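Local structure of uncharacterized conserved protein YndB, AHSA1/START domain (Micromonospora chersina, 6V04) at residues Glu72-Arg80 and Cys90-Gly98. The protein is of unknown function but, as a START/Bet v1-like protein encoded in the dynemicin biosynthetic locus, probably takes part in making dynemicin. Sequence-based numbering, arbitrary orientation.
Sequences EPRDRLLFR and CQVGWTLTG
L77 and F79 pair with W94 and V92 as the hydrogen-bonded pairs of an antiparallel hairpin, the strand segments 76-80 and 90-98 running at 175° with axes 4.6 Å apart. L96 N donates a nearly straight hydrogen bond to D75 O (2.8 Å). On the other side, in the turn from strand 63-72, D75 and R76 together stand opposite the single residue E72, a classic beta bulge.

L77, F79, V92 and W94 share the inward face. The flat phenyl of F79 sets its edge against the W94 indole face, planes at 85°, with CZ 3.9 Å from W94 CE2. Branched yet small, V92 lies over a phenyl face, its CB 3.9 Å from the ring centroid in a CH-pi contact. CG of F79 stands between its backbone N and carbonyl carbon (chi1 54°), which swings the ring toward V92 and W94. L77 CD1 packs obliquely on W94 CE3 at 3.6 Å.

Opposite, G93, lacking a side chain, leaves room for L78 CD2, 3.8 Å from its CA. R80 lays its CG and CD alongside the Q91 amide, while its guanidinium pairs with D69 and E89. R76 grips D75 OD1 side-on, NH2 on the syn lone pair and NE (2.8 Å) from above the carboxylate plane; T95 CG2 covers one guanidinium face. A leucine in place of R76 would probably leave the D75 carboxylate without its countercharge and freer to turn. A water donates to both D75 OD1 and L96 O.

The hairpin thus has one apolar and one mostly polar face; W94 also meets W126 of helix 116-139, as in the helix-grip fold of Bet v1-like proteins.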
loop_
_atom_site.group_PDB
_atom_site.type_symbol
_atom_site.label_atom_id
_atom_site.label_comp_id
_atom_site.label_asym_id
_atom_site.label_seq_id
_atom_site.Cartn_x
_atom_site.Cartn_y
_atom_site.Cartn_z
ATOM N N GLU A 72 -14.210 20.473 5.006
ATOM C CA GLU A 72 -15.373 21.340 4.858
ATOM C C GLU A 72 -16.634 20.513 5.054
ATOM O O GLU A 72 -16.993 19.721 4.167
ATOM C CB GLU A 72 -15.389 22.026 3.493
ATOM C CG GLU A 72 -16.455 23.105 3.387
ATOM C CD GLU A 72 -16.315 24.179 4.455
ATOM O OE1 GLU A 72 -15.204 24.732 4.613
ATOM O OE2 GLU A 72 -17.314 24.459 5.149
ATOM N N PRO A 73 -17.325 20.656 6.184
ATOM C CA PRO A 73 -18.455 19.772 6.501
ATOM C C PRO A 73 -19.478 19.611 5.382
ATOM O O PRO A 73 -19.932 20.577 4.776
ATOM C CB PRO A 73 -19.067 20.440 7.736
ATOM C CG PRO A 73 -17.881 21.048 8.414
ATOM C CD PRO A 73 -17.014 21.564 7.301
ATOM N N ARG A 74 -19.840 18.351 5.128
ATOM C CA ARG A 74 -20.826 17.961 4.118
ATOM C C ARG A 74 -20.433 18.420 2.714
ATOM O O ARG A 74 -21.284 18.555 1.833
ATOM C CB ARG A 74 -22.214 18.469 4.496
ATOM C CG ARG A 74 -22.728 17.859 5.796
ATOM C CD ARG A 74 -24.002 18.525 6.287
ATOM N NE ARG A 74 -23.798 19.944 6.560
ATOM C CZ ARG A 74 -23.213 20.421 7.656
ATOM N NH1 ARG A 74 -22.767 19.595 8.592
ATOM N NH2 ARG A 74 -23.071 21.732 7.812
ATOM N N ASP A 75 -19.133 18.610 2.492
ATOM C CA ASP A 75 -18.636 19.104 1.218
ATOM C C ASP A 75 -17.414 18.309 0.768
ATOM O O ASP A 75 -17.492 17.553 -0.208
ATOM C CB ASP A 75 -18.325 20.596 1.343
ATOM C CG ASP A 75 -17.834 21.207 0.052
ATOM O OD1 ASP A 75 -17.544 20.466 -0.907
ATOM O OD2 ASP A 75 -17.747 22.448 0.001
ATOM N N ARG A 76 -16.280 18.454 1.447
ATOM C CA ARG A 76 -15.111 17.736 0.958
ATOM C C ARG A 76 -14.026 17.623 2.020
ATOM O O ARG A 76 -13.995 18.362 3.009
ATOM C CB ARG A 76 -14.544 18.403 -0.292
ATOM C CG ARG A 76 -13.818 19.683 -0.006
ATOM C CD ARG A 76 -13.611 20.455 -1.296
ATOM N NE ARG A 76 -14.887 20.932 -1.803
ATOM C CZ ARG A 76 -15.059 21.479 -2.999
ATOM N NH1 ARG A 76 -14.033 21.606 -3.824
ATOM N NH2 ARG A 76 -16.263 21.886 -3.367
ATOM N N LEU A 77 -13.161 16.637 1.799
ATOM C CA LEU A 77 -11.936 16.428 2.547
ATOM C C LEU A 77 -10.776 16.537 1.574
ATOM O O LEU A 77 -10.785 15.871 0.538
ATOM C CB LEU A 77 -11.921 15.039 3.196
ATOM C CG LEU A 77 -13.023 14.753 4.209
ATOM C CD1 LEU A 77 -13.178 13.252 4.401
ATOM C CD2 LEU A 77 -12.686 15.419 5.519
ATOM N N LEU A 78 -9.788 17.364 1.904
ATOM C CA LEU A 78 -8.577 17.501 1.107
ATOM C C LEU A 78 -7.389 17.177 1.994
ATOM O O LEU A 78 -7.201 17.818 3.035
ATOM C CB LEU A 78 -8.446 18.913 0.542
ATOM C CG LEU A 78 -9.660 19.337 -0.270
ATOM C CD1 LEU A 78 -9.518 20.786 -0.699
ATOM C CD2 LEU A 78 -9.819 18.453 -1.478
ATOM N N PHE A 79 -6.572 16.225 1.557
ATOM C CA PHE A 79 -5.452 15.767 2.360
ATOM C C PHE A 79 -4.358 15.204 1.468
ATOM O O PHE A 79 -4.547 14.964 0.274
ATOM C CB PHE A 79 -5.906 14.732 3.409
ATOM C CG PHE A 79 -6.669 13.552 2.847
ATOM C CD1 PHE A 79 -8.042 13.612 2.673
ATOM C CD2 PHE A 79 -6.022 12.370 2.542
ATOM C CE1 PHE A 79 -8.741 12.521 2.174
ATOM C CE2 PHE A 79 -6.723 11.283 2.039
ATOM C CZ PHE A 79 -8.079 11.361 1.861
ATOM N N ARG A 80 -3.189 15.037 2.071
ATOM C CA ARG A 80 -2.024 14.446 1.436
ATOM C C ARG A 80 -1.647 13.190 2.209
ATOM O O ARG A 80 -1.812 13.133 3.430
ATOM C CB ARG A 80 -0.867 15.439 1.427
ATOM C CG ARG A 80 -1.113 16.612 0.500
ATOM C CD ARG A 80 -0.180 17.754 0.805
ATOM N NE ARG A 80 -0.539 18.438 2.046
ATOM C CZ ARG A 80 0.191 18.453 3.158
ATOM N NH1 ARG A 80 1.358 17.821 3.225
ATOM N NH2 ARG A 80 -0.244 19.133 4.211
ATOM N N CYS A 90 0.917 11.950 -2.163
ATOM C CA CYS A 90 -0.222 12.044 -3.065
ATOM C C CYS A 90 -1.196 13.084 -2.544
ATOM O O CYS A 90 -1.403 13.199 -1.337
ATOM C CB CYS A 90 -0.952 10.712 -3.181
ATOM S SG CYS A 90 0.116 9.374 -3.641
ATOM N N GLN A 91 -1.766 13.856 -3.467
ATOM C CA GLN A 91 -2.834 14.799 -3.168
ATOM C C GLN A 91 -4.163 14.089 -3.364
ATOM O O GLN A 91 -4.470 13.662 -4.488
ATOM C CB GLN A 91 -2.745 16.001 -4.102
ATOM C CG GLN A 91 -1.724 17.055 -3.701
ATOM C CD GLN A 91 -2.248 18.137 -2.743
ATOM O OE1 GLN A 91 -1.472 18.975 -2.291
ATOM N NE2 GLN A 91 -3.540 18.117 -2.427
ATOM N N VAL A 92 -4.952 13.971 -2.291
ATOM C CA VAL A 92 -6.202 13.223 -2.327
ATOM C C VAL A 92 -7.353 14.166 -2.003
ATOM O O VAL A 92 -7.249 15.009 -1.105
ATOM C CB VAL A 92 -6.176 12.016 -1.359
ATOM C CG1 VAL A 92 -7.452 11.197 -1.469
ATOM C CG2 VAL A 92 -4.957 11.126 -1.657
ATOM N N GLY A 93 -8.445 14.032 -2.748
ATOM C CA GLY A 93 -9.652 14.775 -2.438
ATOM C C GLY A 93 -10.869 13.877 -2.438
ATOM O O GLY A 93 -11.008 13.028 -3.322
ATOM N N TRP A 94 -11.730 14.011 -1.424
ATOM C CA TRP A 94 -13.021 13.336 -1.372
ATOM C C TRP A 94 -14.078 14.427 -1.371
ATOM O O TRP A 94 -14.162 15.203 -0.416
ATOM C CB TRP A 94 -13.160 12.469 -0.120
ATOM C CG TRP A 94 -12.271 11.280 -0.019
ATOM C CD1 TRP A 94 -11.378 10.819 -0.944
ATOM C CD2 TRP A 94 -12.201 10.383 1.096
ATOM N NE1 TRP A 94 -10.757 9.678 -0.463
ATOM C CE2 TRP A 94 -11.244 9.403 0.784
ATOM C CE3 TRP A 94 -12.858 10.321 2.334
ATOM C CZ2 TRP A 94 -10.922 8.371 1.663
ATOM C CZ3 TRP A 94 -12.538 9.293 3.202
ATOM C CH2 TRP A 94 -11.580 8.334 2.859
ATOM N N THR A 95 -14.869 14.505 -2.439
ATOM C CA THR A 95 -15.808 15.604 -2.634
ATOM C C THR A 95 -17.213 15.050 -2.807
ATOM O O THR A 95 -17.427 14.136 -3.611
ATOM C CB THR A 95 -15.408 16.449 -3.844
ATOM O OG1 THR A 95 -14.034 16.836 -3.707
ATOM C CG2 THR A 95 -16.300 17.692 -3.976
ATOM N N LEU A 96 -18.159 15.596 -2.047
ATOM C CA LEU A 96 -19.551 15.173 -2.092
ATOM C C LEU A 96 -20.379 16.180 -2.867
ATOM O O LEU A 96 -20.293 17.387 -2.616
ATOM C CB LEU A 96 -20.144 15.046 -0.695
ATOM C CG LEU A 96 -19.527 13.972 0.188
ATOM C CD1 LEU A 96 -20.329 13.861 1.462
ATOM C CD2 LEU A 96 -19.448 12.637 -0.542
ATOM N N THR A 97 -21.212 15.676 -3.768
ATOM C CA THR A 97 -22.204 16.491 -4.449
ATOM C C THR A 97 -23.564 15.837 -4.278
ATOM O O THR A 97 -23.728 14.646 -4.565
ATOM C CB THR A 97 -21.856 16.668 -5.929
ATOM O OG1 THR A 97 -21.812 15.398 -6.582
ATOM C CG2 THR A 97 -20.496 17.327 -6.068
ATOM N N GLY A 98 -24.519 16.608 -3.767
ATOM C CA GLY A 98 -25.861 16.099 -3.584
ATOM C C GLY A 98 -26.675 16.172 -4.861
ATOM O O GLY A 98 -26.469 17.033 -5.714
HETATM O O HOH W 1 -19.091 19.631 -2.911
#